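Local coordinates for protein SCO1 homolog 1, mitochondrial (Arabidopsis thaliana, PDB 6N5U) that binds copper and is thought to deliver it, as a Sco-type metallochaperone with a thioredoxin fold, to the active site of mitochondrial cytochrome c oxidase, at residues D155-T158 with D159-K163. Residues are numbered along the deposited sequence; the frame is centred on the assembly and turned at random.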
loop_
_atom_site.group_PDB
_atom_site.type_symbol
_atom_site.label_atom_id
_atom_site.label_comp_id
_atom_site.label_asym_id
_atom_site.label_seq_id
_atom_site.Cartn_x
_atom_site.Cartn_y
_atom_site.Cartn_z
ATOM N N ASP A 155 16.437 -5.330 2.981
ATOM C CA ASP A 155 17.466 -5.559 1.982
ATOM C C ASP A 155 16.943 -6.282 0.742
ATOM O O ASP A 155 17.248 -5.856 -0.362
ATOM C CB ASP A 155 18.685 -6.270 2.590
ATOM C CG ASP A 155 19.485 -5.447 3.574
ATOM O OD1 ASP A 155 19.251 -4.224 3.653
ATOM O OD2 ASP A 155 20.370 -6.027 4.247
ATOM N N SER A 156 16.130 -7.333 0.912
ATOM C CA SER A 156 15.613 -8.070 -0.247
ATOM C C SER A 156 14.529 -7.310 -1.035
ATOM O O SER A 156 14.314 -7.601 -2.217
ATOM C CB SER A 156 15.145 -9.466 0.142
ATOM O OG SER A 156 14.447 -9.473 1.374
ATOM N N LEU A 157 13.872 -6.325 -0.389
ATOM C CA LEU A 157 12.872 -5.468 -1.027
ATOM C C LEU A 157 13.609 -4.407 -1.839
ATOM O O LEU A 157 13.352 -4.268 -3.039
ATOM C CB LEU A 157 11.912 -4.820 0.008
ATOM C CG LEU A 157 10.724 -3.966 -0.544
ATOM C CD1 LEU A 157 9.939 -4.720 -1.610
ATOM C CD2 LEU A 157 9.784 -3.529 0.568
ATOM N N THR A 158 14.567 -3.705 -1.190
ATOM C CA THR A 158 15.395 -2.662 -1.795
ATOM C C THR A 158 16.089 -3.211 -3.038
ATOM O O THR A 158 15.796 -2.740 -4.136
ATOM C CB THR A 158 16.360 -2.083 -0.758
ATOM O OG1 THR A 158 15.600 -1.566 0.340
ATOM C CG2 THR A 158 17.267 -1.007 -1.333
ATOM N N ASP A 159 16.931 -4.263 -2.875
ATOM C CA ASP A 159 17.683 -4.920 -3.953
ATOM C C ASP A 159 16.814 -5.283 -5.139
ATOM O O ASP A 159 17.193 -5.007 -6.279
ATOM C CB ASP A 159 18.410 -6.178 -3.447
ATOM C CG ASP A 159 19.485 -5.955 -2.407
ATOM O OD1 ASP A 159 19.957 -4.791 -2.266
ATOM O OD2 ASP A 159 19.855 -6.935 -1.726
ATOM N N GLY A 160 15.668 -5.896 -4.847
ATOM C CA GLY A 160 14.677 -6.286 -5.829
ATOM C C GLY A 160 14.087 -5.109 -6.577
ATOM O O GLY A 160 14.152 -5.073 -7.803
ATOM N N VAL A 161 13.528 -4.125 -5.855
ATOM C CA VAL A 161 12.918 -2.939 -6.473
ATOM C C VAL A 161 13.943 -2.236 -7.367
ATOM O O VAL A 161 13.629 -1.939 -8.523
ATOM C CB VAL A 161 12.217 -1.996 -5.445
ATOM C CG1 VAL A 161 11.802 -0.674 -6.084
ATOM C CG2 VAL A 161 11.006 -2.674 -4.801
ATOM N N VAL A 162 15.188 -2.056 -6.849
ATOM C CA VAL A 162 16.303 -1.411 -7.552
ATOM C C VAL A 162 16.646 -2.182 -8.847
ATOM O O VAL A 162 16.795 -1.542 -9.888
ATOM C CB VAL A 162 17.519 -1.157 -6.608
ATOM C CG1 VAL A 162 18.782 -0.729 -7.370
ATOM C CG2 VAL A 162 17.163 -0.119 -5.536
ATOM N N LYS A 163 16.670 -3.541 -8.807
ATOM C CA LYS A 163 16.941 -4.408 -9.964
ATOM C C LYS A 163 15.888 -4.224 -11.055
ATOM O O LYS A 163 16.234 -4.069 -12.228
ATOM C CB LYS A 163 17.034 -5.893 -9.543
ATOM C CG LYS A 163 17.388 -6.843 -10.699
ATOM C CD LYS A 163 17.614 -8.260 -10.222
ATOM C CE LYS A 163 18.291 -9.072 -11.295
ATOM N NZ LYS A 163 18.802 -10.372 -10.776
#
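With CG opposite its backbone N (chi1 -175°), Leu157 extends alongside Val161, whose chi1 of 171° puts CG1 in that place and leaves CG2 beside the backbone N, 3.9 Å from Leu157 CD1. One turn apart on the C-terminal helix 154-167, the two side chains lie side by side and point the same way; the torsions select CD1 and CG2 as the branches that touch. Both reach Tyr148 of strand 144-148; Leu157 also packs on Met135 and Val161 on Leu137, so the pair contributes to the face packed on strands 135-138 and 144-148 at one end of the central sheet, away from the copper site. Leu157 touches Ala56 of helix 45-64 as well.

The backbone holds this spacing through the i to i+4 hydrogen bonds of an alpha-helix. Val161 N donates to Leu157 O at 2.8 Å and Val162 N to Thr158 O at 2.9 Å, both nearly straight. Asp159 N reaches Asp155 O at 3.0 Å, whereas the bond from Gly160 N to Ser156 O is weak.

Thr158 turns its hydroxyl back along the helix, where OG1 is hydrogen-bonded to Val154 O, and its side chain packs against Ala56, Lys59 and Asn63 of helix 45-64. Ser156 OG is likewise engaged backward, with Asp153 N.

The carboxylates of Asp155 and Asp159 do not touch, their OD1 atoms lying 6.0 Å apart; with both residues exposed, any repulsion between them, if both are charged, is probably modest. The stretch is thus amphipathic: apolar branches pack the helix against the sheet, the carboxylates stay on the exposed side, and the buried threonine hydroxyl is satisfied by a carbonyl of its own helix, so it can lie against helix 45-64 beside the apolar Leu157-Val161 face.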